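Long-range contacts in glucose-6-phosphate 1-dehydrogenase (Mycobacterium avium, PDB 4LGV), which catalyses the NADP-dependent oxidation of glucose 6-phosphate to 6-phosphogluconolactone, the first step of the oxidative pentose phosphate pathway: residues 228-233 / 345-350; 282-287 / 441-446; 288-293 / 321-326; 295-300 / 314-319. One frame throughout, in Å; residues are numbered along the deposited sequence. Where two conformers were deposited one is given.

Interaction 1: 228-233 / 345-350; sequences TMAEDF and HKVTEV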
# COMPACT_ATOMS: atom_id res chain seq x y z
N THR A 228 -2.84 -27.98 -4.24
CA THR A 228 -2.54 -29.38 -4.51
C THR A 228 -3.25 -30.24 -3.51
O THR A 228 -3.10 -30.05 -2.30
CB THR A 228 -1.04 -29.66 -4.40
OG1 THR A 228 -0.32 -28.94 -5.41
CG2 THR A 228 -0.76 -31.15 -4.56
N MET A 229 -4.06 -31.18 -3.99
CA MET A 229 -4.61 -32.21 -3.15
C MET A 229 -4.19 -33.58 -3.68
O MET A 229 -4.69 -34.05 -4.69
CB MET A 229 -6.11 -32.17 -3.11
CG MET A 229 -6.58 -33.43 -2.38
SD MET A 229 -8.31 -33.40 -2.09
CE MET A 229 -8.42 -34.88 -1.10
N ALA A 230 -3.29 -34.24 -2.95
CA ALA A 230 -2.76 -35.53 -3.36
C ALA A 230 -3.12 -36.62 -2.36
O ALA A 230 -3.04 -36.43 -1.14
CB ALA A 230 -1.27 -35.44 -3.52
N GLU A 231 -3.57 -37.75 -2.88
CA GLU A 231 -3.75 -38.96 -2.05
C GLU A 231 -2.86 -40.07 -2.64
O GLU A 231 -2.85 -40.26 -3.84
CB GLU A 231 -5.23 -39.36 -2.02
CG GLU A 231 -6.12 -38.34 -1.32
CD GLU A 231 -7.59 -38.65 -1.40
OE1 GLU A 231 -8.10 -38.92 -2.50
OE2 GLU A 231 -8.25 -38.67 -0.36
N ASP A 232 -2.13 -40.76 -1.79
CA ASP A 232 -1.18 -41.79 -2.21
C ASP A 232 -1.82 -43.16 -2.21
O ASP A 232 -1.20 -44.13 -1.81
CB ASP A 232 0.10 -41.78 -1.35
CG ASP A 232 -0.16 -41.98 0.16
OD1 ASP A 232 -1.32 -41.94 0.62
OD2 ASP A 232 0.82 -42.20 0.90
N PHE A 233 -3.10 -43.22 -2.58
CA PHE A 233 -3.83 -44.49 -2.64
C PHE A 233 -4.86 -44.36 -3.76
O PHE A 233 -5.20 -43.25 -4.20
CB PHE A 233 -4.49 -44.85 -1.31
CG PHE A 233 -5.23 -43.70 -0.64
CD1 PHE A 233 -6.55 -43.41 -0.97
CD2 PHE A 233 -4.60 -42.91 0.32
CE1 PHE A 233 -7.23 -42.37 -0.38
CE2 PHE A 233 -5.27 -41.86 0.92
CZ PHE A 233 -6.59 -41.58 0.58
N HIS A 345 2.21 -38.78 -2.58
CA HIS A 345 2.05 -38.51 -1.16
C HIS A 345 0.62 -38.17 -0.79
O HIS A 345 -0.19 -37.87 -1.65
CB HIS A 345 2.94 -37.35 -0.74
CG HIS A 345 4.37 -37.51 -1.13
ND1 HIS A 345 5.22 -38.41 -0.51
CD2 HIS A 345 5.12 -36.86 -2.06
CE1 HIS A 345 6.42 -38.31 -1.06
NE2 HIS A 345 6.39 -37.38 -1.99
N LYS A 346 0.34 -38.20 0.51
CA LYS A 346 -0.92 -37.70 1.04
C LYS A 346 -0.73 -36.29 1.59
O LYS A 346 -0.15 -36.13 2.66
CB LYS A 346 -1.46 -38.63 2.13
CG LYS A 346 -2.81 -38.22 2.65
CD LYS A 346 -3.18 -39.02 3.88
CE LYS A 346 -4.44 -38.49 4.53
NZ LYS A 346 -5.01 -39.48 5.47
N VAL A 347 -1.19 -35.28 0.86
CA VAL A 347 -1.00 -33.88 1.29
C VAL A 347 -1.93 -32.98 0.55
O VAL A 347 -2.17 -33.17 -0.64
CB VAL A 347 0.47 -33.42 1.10
CG1 VAL A 347 0.90 -33.52 -0.36
CG2 VAL A 347 0.70 -32.05 1.64
N THR A 348 -2.46 -32.00 1.27
CA THR A 348 -3.25 -30.91 0.69
C THR A 348 -2.59 -29.62 1.06
O THR A 348 -2.38 -29.34 2.25
CB THR A 348 -4.69 -30.92 1.20
OG1 THR A 348 -5.30 -32.16 0.84
CG2 THR A 348 -5.49 -29.81 0.58
N GLU A 349 -2.28 -28.83 0.04
CA GLU A 349 -1.45 -27.64 0.20
C GLU A 349 -2.02 -26.48 -0.61
O GLU A 349 -2.57 -26.66 -1.69
CB GLU A 349 -0.03 -27.99 -0.32
CG GLU A 349 0.89 -26.83 -0.59
CD GLU A 349 2.22 -27.24 -1.18
OE1 GLU A 349 2.41 -27.11 -2.43
OE2 GLU A 349 3.08 -27.64 -0.39
N VAL A 350 -1.92 -25.29 -0.04
CA VAL A 350 -2.21 -24.06 -0.75
C VAL A 350 -0.88 -23.29 -0.76
O VAL A 350 -0.36 -22.94 0.28
CB VAL A 350 -3.28 -23.23 -0.05
CG1 VAL A 350 -3.57 -21.92 -0.83
CG2 VAL A 350 -4.57 -24.01 0.08
O HOH W 1 0.34 -26.52 -4.22
O HOH W 2 -4.57 -34.82 0.87
O HOH W 3 2.30 -39.39 2.29
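T228-A230 and V347-V350 run side by side as antiparallel strands, 4.7 Å between axes at 179°, near the middle of the large mixed sheet of the C-terminal domain. T228 and E349 form one hydrogen-bonded pair, A230 and V347 the next. In the latter, A230 N meets V347 O at 2.8 Å and nearly straight (172°), while the return bond from V347 N to A230 O is more bent. M229 and T348 make the non-hydrogen-bonded pair between them. With CG anti to the backbone N (chi1 171°) and an extended chain, M229 lays CG against T348 OG1 at 3.7 Å; farther out it packs on V251, H255 and L256 of helix 246-264. T228, A230, V347 and E349 face the other way, where A230 CB lies 4.3 Å from V347 CG1. One water joins T228 OG1 to E349 OE1 on this side; T228 OG1 also bonds R338, and E349 reaches R351 and W481. Past the strand end, D232 OD1 rests 3.6 Å from K346 CB, while K346 NZ leads off to the carbonyl of G410. On the M229 face, a second water donates to A230 O at 3.0 Å and also bonds T348 OG1 at 2.8 Å.

Interaction 2: 282-287 / 441-446; sequences EVFRAM and WRIVQP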
# COMPACT_ATOMS: atom_id res chain seq x y z
N GLU A 282 -19.43 -14.63 -1.52
CA GLU A 282 -18.89 -13.49 -2.27
C GLU A 282 -17.71 -13.87 -3.16
O GLU A 282 -17.53 -13.27 -4.19
CB GLU A 282 -18.36 -12.39 -1.35
CG GLU A 282 -19.42 -11.60 -0.70
CD GLU A 282 -18.82 -10.45 0.13
OE1 GLU A 282 -17.51 -10.34 0.35
OE2 GLU A 282 -19.71 -9.68 0.57
N VAL A 283 -16.84 -14.75 -2.66
CA VAL A 283 -15.69 -15.18 -3.42
C VAL A 283 -16.19 -15.85 -4.69
O VAL A 283 -15.75 -15.53 -5.77
CB VAL A 283 -14.81 -16.17 -2.65
CG1 VAL A 283 -13.73 -16.76 -3.56
CG2 VAL A 283 -14.16 -15.50 -1.46
N PHE A 284 -17.07 -16.82 -4.53
CA PHE A 284 -17.51 -17.65 -5.66
C PHE A 284 -18.22 -16.78 -6.70
O PHE A 284 -18.11 -17.03 -7.91
CB PHE A 284 -18.42 -18.79 -5.17
CG PHE A 284 -17.77 -19.76 -4.23
CD1 PHE A 284 -16.47 -20.23 -4.49
CD2 PHE A 284 -18.43 -20.20 -3.11
CE1 PHE A 284 -15.87 -21.12 -3.63
CE2 PHE A 284 -17.82 -21.09 -2.24
CZ PHE A 284 -16.54 -21.57 -2.51
N ARG A 285 -18.93 -15.76 -6.23
CA ARG A 285 -19.67 -14.87 -7.17
C ARG A 285 -18.76 -14.05 -8.06
O ARG A 285 -19.20 -13.54 -9.06
CB ARG A 285 -20.64 -13.98 -6.42
CG ARG A 285 -21.78 -14.85 -5.92
CD ARG A 285 -22.84 -14.13 -5.15
NE ARG A 285 -23.49 -13.17 -6.03
CZ ARG A 285 -24.19 -12.13 -5.61
NH1 ARG A 285 -24.31 -11.86 -4.32
NH2 ARG A 285 -24.76 -11.34 -6.51
N ALA A 286 -17.49 -13.95 -7.71
CA ALA A 286 -16.54 -13.20 -8.50
C ALA A 286 -15.67 -14.14 -9.31
O ALA A 286 -14.69 -13.69 -9.94
CB ALA A 286 -15.63 -12.34 -7.59
N MET A 287 -15.99 -15.42 -9.29
CA MET A 287 -15.24 -16.40 -10.09
C MET A 287 -16.00 -16.74 -11.37
O MET A 287 -17.15 -17.13 -11.33
CB MET A 287 -15.02 -17.71 -9.30
CG MET A 287 -14.15 -17.55 -8.04
SD MET A 287 -13.83 -19.05 -7.09
CE MET A 287 -12.77 -19.97 -8.22
N TRP A 441 -21.29 -25.30 -8.29
CA TRP A 441 -21.78 -26.09 -9.43
C TRP A 441 -21.72 -25.28 -10.73
O TRP A 441 -21.28 -25.80 -11.75
CB TRP A 441 -23.20 -26.64 -9.20
CG TRP A 441 -23.23 -27.88 -8.29
CD1 TRP A 441 -23.83 -27.98 -7.06
CD2 TRP A 441 -22.59 -29.12 -8.52
NE1 TRP A 441 -23.62 -29.21 -6.52
CE2 TRP A 441 -22.84 -29.93 -7.39
CE3 TRP A 441 -21.79 -29.62 -9.56
CZ2 TRP A 441 -22.35 -31.24 -7.28
CZ3 TRP A 441 -21.31 -30.92 -9.46
CH2 TRP A 441 -21.60 -31.72 -8.32
N ARG A 442 -22.11 -24.00 -10.68
CA ARG A 442 -21.99 -23.15 -11.87
C ARG A 442 -20.53 -23.11 -12.34
O ARG A 442 -20.25 -23.26 -13.52
CB ARG A 442 -22.44 -21.73 -11.55
CG ARG A 442 -22.12 -20.72 -12.65
CD ARG A 442 -22.41 -19.28 -12.27
NE ARG A 442 -21.60 -18.79 -11.14
CZ ARG A 442 -20.31 -18.45 -11.19
NH1 ARG A 442 -19.61 -18.54 -12.30
NH2 ARG A 442 -19.70 -17.99 -10.11
N ILE A 443 -19.61 -22.95 -11.39
CA ILE A 443 -18.20 -22.85 -11.71
C ILE A 443 -17.68 -24.09 -12.43
O ILE A 443 -17.01 -23.96 -13.45
CB ILE A 443 -17.36 -22.55 -10.46
CG1 ILE A 443 -17.66 -21.13 -10.00
CG2 ILE A 443 -15.88 -22.65 -10.73
CD1 ILE A 443 -17.25 -20.85 -8.58
N VAL A 444 -18.01 -25.27 -11.95
CA VAL A 444 -17.44 -26.53 -12.50
C VAL A 444 -18.23 -27.09 -13.69
O VAL A 444 -17.72 -27.92 -14.43
CB VAL A 444 -17.28 -27.65 -11.45
CG1 VAL A 444 -16.42 -27.19 -10.28
CG2 VAL A 444 -18.62 -28.17 -10.93
N GLN A 445 -19.46 -26.64 -13.89
CA GLN A 445 -20.33 -27.26 -14.90
C GLN A 445 -19.69 -27.44 -16.30
O GLN A 445 -19.90 -28.45 -16.91
CB GLN A 445 -21.64 -26.48 -14.99
CG GLN A 445 -22.68 -27.21 -15.80
CD GLN A 445 -23.03 -28.50 -15.11
OE1 GLN A 445 -23.14 -29.53 -15.76
NE2 GLN A 445 -23.08 -28.49 -13.77
N PRO A 446 -18.92 -26.47 -16.79
CA PRO A 446 -18.46 -26.57 -18.17
C PRO A 446 -17.52 -27.74 -18.35
O PRO A 446 -17.53 -28.38 -19.40
CB PRO A 446 -17.72 -25.25 -18.41
CG PRO A 446 -18.41 -24.30 -17.51
CD PRO A 446 -18.78 -25.09 -16.27
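R442 extends from its helix toward the turn F284-M287 and ends on the carbonyl of M287. Its CB points at that turn, and CG stands anti to the backbone N (chi1 170°), carrying the chain outward through CD. A bend at chi3 (63°) then swings the guanidinium round. NH2 also forms a salt bridge with E439, about one turn earlier in the same helix. NH1 and NH2 converge end-on upon a single acceptor, M287 O, each at 3.0 Å. Both bonds are bent, near 146°, because two donors share one oxygen, which lies close to the guanidinium plane. F284 O is also near that plane, 2.9 Å from NH2. The motif receiving the arginine is a type I beta turn, F284 to M287, by which the chain leaves helix 273-284; its M287 N bonds F284 O. The contact thus joins the C-terminal end of that helix to the side of helix 434-449 within the C-terminal domain. One residue on, I443 supplies the apolar half. Its CD1 touches M287 CB at 3.9 Å, approaches M287 SD at 4.1 Å, and lies 4.2 Å from F284 CB, the I443 and M287 side chains crossing at about a right angle. M287 SD itself sits in the plane of the F284 ring, at its edge. L257 and A261 of helix 246-264 pack against F284, and L260 against M287. R285 takes no part in the grip; its NH2 forms a salt bridge with D275 of the second subunit.

Interaction 3: 288-293 / 321-326; sequences PSLDPE and LRTEID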
# COMPACT_ATOMS: atom_id res chain seq x y z
N PRO A 288 -15.35 -16.65 -12.52
CA PRO A 288 -15.95 -17.12 -13.75
C PRO A 288 -15.98 -18.65 -13.78
O PRO A 288 -15.20 -19.31 -13.10
CB PRO A 288 -15.00 -16.59 -14.83
CG PRO A 288 -13.68 -16.48 -14.17
CD PRO A 288 -13.94 -16.27 -12.69
N SER A 289 -16.89 -19.19 -14.57
CA SER A 289 -16.92 -20.62 -14.79
C SER A 289 -15.61 -21.12 -15.41
O SER A 289 -14.95 -20.41 -16.14
CB SER A 289 -18.14 -20.97 -15.65
OG SER A 289 -18.09 -20.29 -16.88
N LEU A 290 -15.26 -22.36 -15.11
CA LEU A 290 -14.01 -22.92 -15.63
C LEU A 290 -13.99 -22.97 -17.17
O LEU A 290 -15.03 -23.22 -17.81
CB LEU A 290 -13.79 -24.32 -15.10
CG LEU A 290 -13.64 -24.49 -13.60
CD1 LEU A 290 -13.51 -25.95 -13.29
CD2 LEU A 290 -12.42 -23.74 -13.12
N ASP A 291 -12.80 -22.73 -17.72
CA ASP A 291 -12.47 -22.97 -19.13
C ASP A 291 -12.02 -24.45 -19.34
O ASP A 291 -10.93 -24.85 -18.94
CB ASP A 291 -11.34 -22.04 -19.56
CG ASP A 291 -11.07 -22.11 -21.07
OD1 ASP A 291 -11.60 -23.03 -21.74
OD2 ASP A 291 -10.38 -21.20 -21.57
N PRO A 292 -12.85 -25.28 -20.01
CA PRO A 292 -12.49 -26.71 -20.23
C PRO A 292 -11.14 -26.93 -20.96
O PRO A 292 -10.56 -27.98 -20.80
CB PRO A 292 -13.65 -27.25 -21.09
CG PRO A 292 -14.76 -26.28 -20.88
CD PRO A 292 -14.09 -24.93 -20.69
N GLU A 293 -10.68 -25.94 -21.74
CA GLU A 293 -9.40 -26.01 -22.44
C GLU A 293 -8.24 -25.85 -21.49
O GLU A 293 -7.12 -26.15 -21.83
CB GLU A 293 -9.27 -24.94 -23.54
CG GLU A 293 -10.45 -24.84 -24.52
CD GLU A 293 -10.74 -26.13 -25.27
OE1 GLU A 293 -9.81 -26.97 -25.39
OE2 GLU A 293 -11.89 -26.30 -25.73
N LEU A 321 -6.48 -27.81 -13.16
CA LEU A 321 -7.27 -26.76 -13.77
C LEU A 321 -6.78 -25.36 -13.41
O LEU A 321 -6.00 -25.17 -12.49
CB LEU A 321 -8.73 -26.92 -13.40
CG LEU A 321 -9.10 -26.75 -11.92
CD1 LEU A 321 -9.30 -25.27 -11.50
CD2 LEU A 321 -10.35 -27.54 -11.60
N ARG A 322 -7.24 -24.38 -14.17
CA ARG A 322 -6.93 -23.00 -13.94
C ARG A 322 -8.22 -22.26 -13.68
O ARG A 322 -9.16 -22.40 -14.42
CB ARG A 322 -6.21 -22.38 -15.15
CG ARG A 322 -5.86 -20.89 -14.98
CD ARG A 322 -5.10 -20.40 -16.22
NE ARG A 322 -4.66 -19.01 -16.09
CZ ARG A 322 -3.64 -18.44 -16.75
NH1 ARG A 322 -2.89 -19.12 -17.62
NH2 ARG A 322 -3.35 -17.16 -16.55
N THR A 323 -8.20 -21.40 -12.67
CA THR A 323 -9.32 -20.51 -12.39
C THR A 323 -8.79 -19.16 -11.88
O THR A 323 -7.59 -18.84 -11.98
CB THR A 323 -10.27 -21.17 -11.37
OG1 THR A 323 -11.39 -20.32 -11.17
CG2 THR A 323 -9.57 -21.38 -10.05
N GLU A 324 -9.69 -18.32 -11.41
CA GLU A 324 -9.34 -16.99 -10.98
C GLU A 324 -10.47 -16.41 -10.13
O GLU A 324 -11.61 -16.88 -10.19
CB GLU A 324 -9.06 -16.06 -12.18
CG GLU A 324 -10.28 -15.79 -13.01
CD GLU A 324 -10.13 -14.79 -14.16
OE1 GLU A 324 -9.71 -13.63 -13.95
OE2 GLU A 324 -10.52 -15.18 -15.25
N ILE A 325 -10.15 -15.38 -9.38
CA ILE A 325 -11.14 -14.62 -8.59
C ILE A 325 -11.02 -13.14 -9.02
O ILE A 325 -10.02 -12.48 -8.74
CB ILE A 325 -10.86 -14.76 -7.10
CG1 ILE A 325 -10.97 -16.21 -6.68
CG2 ILE A 325 -11.83 -13.94 -6.28
CD1 ILE A 325 -10.41 -16.48 -5.29
N ASP A 326 -12.04 -12.66 -9.72
CA ASP A 326 -11.96 -11.39 -10.42
C ASP A 326 -12.49 -10.24 -9.58
O ASP A 326 -13.49 -9.60 -9.94
CB ASP A 326 -12.72 -11.48 -11.76
CG ASP A 326 -12.47 -10.29 -12.66
OD1 ASP A 326 -11.37 -9.69 -12.65
OD2 ASP A 326 -13.45 -9.94 -13.40
O HOH W 4 -12.55 -20.27 -13.33
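A connecting loop packed along the end of a beta strand makes this contact: P288-L290, on the way from helix 273-284 to strand 295-300, lies against L321-E324. L290 supplies its apolar centre. With CG anti to the carbonyl carbon (chi1 -62°), its two methyls are carried to the strand, CD2 meeting L321 CD1 at 3.8 Å and CD1 lying 3.9 Å from L321 CD2. The two leucines cross at about a right angle. CD2 also rests 3.8 Å from T323 CB and the same distance from R322 O, so one methyl spans three successive residues. The strand is an inner member of the mixed sheet of the C-terminal domain, between 295-300 and 335-340, while I443 and V447 of helix 434-449 also pack on L290. At the other end, the P288 ring lies across E324: CG is 3.6 Å from E324 OE2, and CD approaches E324 O at 3.5 Å. Between these two patches a water links the loop's backbone to a strand side chain, donating to P288 O at 2.8 Å and bonding T323 OG1. Farther along the loop, D291 OD1 accepts from E293 N in an Asx turn, met from above the carboxylate plane. D326, beyond the strand, hydrogen-bonds S361 of the third subunit.

Interaction 4: 295-300 / 314-319; sequences CVRGQY and TTETYV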
# COMPACT_ATOMS: atom_id res chain seq x y z
N CYS A 295 -8.28 -27.33 -18.52
CA CYS A 295 -8.56 -28.39 -17.58
C CYS A 295 -8.01 -29.72 -18.12
O CYS A 295 -8.32 -30.12 -19.24
CB CYS A 295 -10.05 -28.49 -17.31
SG CYS A 295 -10.47 -29.81 -16.12
N VAL A 296 -7.20 -30.40 -17.31
CA VAL A 296 -6.55 -31.63 -17.69
C VAL A 296 -7.08 -32.76 -16.82
O VAL A 296 -7.03 -32.70 -15.58
CB VAL A 296 -5.03 -31.49 -17.53
CG1 VAL A 296 -4.33 -32.83 -17.64
CG2 VAL A 296 -4.48 -30.52 -18.58
N ARG A 297 -7.54 -33.82 -17.47
CA ARG A 297 -8.15 -34.94 -16.77
C ARG A 297 -7.27 -36.18 -16.89
O ARG A 297 -6.79 -36.51 -17.98
CB ARG A 297 -9.52 -35.23 -17.32
CG ARG A 297 -10.48 -34.12 -17.03
CD ARG A 297 -11.77 -34.28 -17.80
NE ARG A 297 -12.58 -35.34 -17.25
CZ ARG A 297 -12.82 -36.53 -17.82
NH1 ARG A 297 -12.31 -36.87 -19.01
NH2 ARG A 297 -13.61 -37.39 -17.19
N GLY A 298 -7.06 -36.85 -15.77
CA GLY A 298 -6.21 -38.01 -15.72
C GLY A 298 -6.91 -39.23 -15.14
O GLY A 298 -7.89 -39.10 -14.41
N GLN A 299 -6.36 -40.40 -15.45
CA GLN A 299 -6.85 -41.67 -14.94
C GLN A 299 -5.67 -42.59 -14.73
O GLN A 299 -4.89 -42.83 -15.65
CB GLN A 299 -7.79 -42.30 -15.94
CG GLN A 299 -8.64 -43.41 -15.37
CD GLN A 299 -9.35 -44.15 -16.48
OE1 GLN A 299 -8.75 -45.04 -17.11
NE2 GLN A 299 -10.61 -43.80 -16.75
N TYR A 300 -5.53 -43.07 -13.51
CA TYR A 300 -4.37 -43.86 -13.21
C TYR A 300 -4.46 -45.27 -13.87
O TYR A 300 -5.54 -45.85 -13.98
CB TYR A 300 -4.11 -43.91 -11.71
CG TYR A 300 -5.05 -44.75 -10.86
CD1 TYR A 300 -4.88 -46.14 -10.75
CD2 TYR A 300 -6.00 -44.14 -10.04
CE1 TYR A 300 -5.69 -46.90 -9.89
CE2 TYR A 300 -6.82 -44.88 -9.20
CZ TYR A 300 -6.67 -46.26 -9.12
OH TYR A 300 -7.50 -46.94 -8.28
N THR A 314 -14.25 -43.47 -18.84
CA THR A 314 -13.51 -42.23 -19.06
C THR A 314 -13.59 -41.33 -17.83
O THR A 314 -13.36 -40.13 -17.93
CB THR A 314 -14.00 -41.47 -20.30
OG1 THR A 314 -15.41 -41.26 -20.19
CG2 THR A 314 -13.68 -42.28 -21.58
N THR A 315 -13.92 -41.90 -16.67
CA THR A 315 -13.97 -41.15 -15.39
C THR A 315 -12.56 -40.79 -14.93
O THR A 315 -11.64 -41.61 -15.00
CB THR A 315 -14.68 -41.96 -14.31
OG1 THR A 315 -16.02 -42.25 -14.74
CG2 THR A 315 -14.74 -41.20 -13.01
N GLU A 316 -12.40 -39.55 -14.47
CA GLU A 316 -11.07 -39.04 -14.07
C GLU A 316 -10.83 -39.36 -12.62
O GLU A 316 -11.71 -39.25 -11.79
CB GLU A 316 -10.94 -37.54 -14.36
CG GLU A 316 -11.60 -36.55 -13.35
CD GLU A 316 -13.12 -36.45 -13.44
OE1 GLU A 316 -13.74 -37.18 -14.25
OE2 GLU A 316 -13.71 -35.66 -12.66
N THR A 317 -9.62 -39.81 -12.32
CA THR A 317 -9.16 -39.94 -10.95
C THR A 317 -8.23 -38.78 -10.61
O THR A 317 -7.72 -38.74 -9.49
CB THR A 317 -8.35 -41.24 -10.75
OG1 THR A 317 -7.21 -41.22 -11.62
CG2 THR A 317 -9.20 -42.45 -11.03
N TYR A 318 -7.97 -37.90 -11.57
CA TYR A 318 -7.05 -36.75 -11.41
C TYR A 318 -7.56 -35.59 -12.22
O TYR A 318 -8.09 -35.80 -13.30
CB TYR A 318 -5.65 -37.09 -11.91
CG TYR A 318 -4.65 -35.93 -11.96
CD1 TYR A 318 -4.70 -34.99 -12.99
CD2 TYR A 318 -3.65 -35.81 -11.02
CE1 TYR A 318 -3.80 -33.94 -13.05
CE2 TYR A 318 -2.74 -34.75 -11.06
CZ TYR A 318 -2.82 -33.81 -12.08
OH TYR A 318 -1.93 -32.77 -12.18
N VAL A 319 -7.42 -34.37 -11.68
CA VAL A 319 -7.72 -33.14 -12.44
C VAL A 319 -6.73 -32.06 -12.13
O VAL A 319 -6.39 -31.86 -10.99
CB VAL A 319 -9.00 -32.41 -12.02
CG1 VAL A 319 -9.83 -32.04 -13.25
CG2 VAL A 319 -9.80 -33.24 -11.05
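R297 leaves its strand with CG anti to the carbonyl carbon (chi1 -67°) and bends at chi3, while E316 folds back at chi2 (-75°); these two bends bring the guanidinium to the carboxylate. R297 NH2 donates to E316 OE1 at 3.0 Å in a salt bridge, meeting it from above the carboxylate plane, with the two flat groups 58° apart. E316 CB lies over one face of the guanidinium. The same NH2 donates to T314 O at 2.8 Å, while NH1 bonds the carbonyl of S452. Strands 295-300 and 318-323, consecutive in the chain and adjacent in the mixed sheet, pair antiparallel, and the pairing is interrupted by a classic beta bulge in which T317 and Y318 both face G298. G298 O accepts from T317 N at 2.8 Å and more weakly from Y318 N; G298 N returns a nearly straight bond to Y318 O. On the glycine side Y318 CB comes within 4.0 Å of G298 CA, an approach eased by the absence of a side chain there. Q299 NE2 donates to T315 O, which lies in its amide plane, and also reaches S313. T317 OG1 takes the bond from Y300 N at 3.1 Å and is also hydrogen-bonded to Y457 OH of strand 454-457; T317 CG2 meanwhile touches the Y300 ring. At the far end C295 SG packs on V319 CG1. With E316 OE2 also bonded to V248 N at the start of helix 246-264, the buried carboxylate has partners at both oxygens, and the neighbouring guanidinium probably favours its charged form.

In the fold
From the N terminus, the chain first enters interaction 1 on strand 222-230, whose partner, strand 347-354, returns over a hundred residues later. Within that span lie both segments of interactions 3 and 4, interaction 4 being the inner loop and interaction 3 enclosing it. Interaction 2 starts inside the span but closes only at 441-446, so it crosses interaction 1 and embraces the other two. Interactions 1, 3 and 4 all reach the same mixed sheet, the last two sharing strand 318-323. Interactions 2 and 3 touch directly, their centres about 9 Å apart, and fasten helices 273-284 and 434-449 to the end of inner strand 318-323 through the intervening loop.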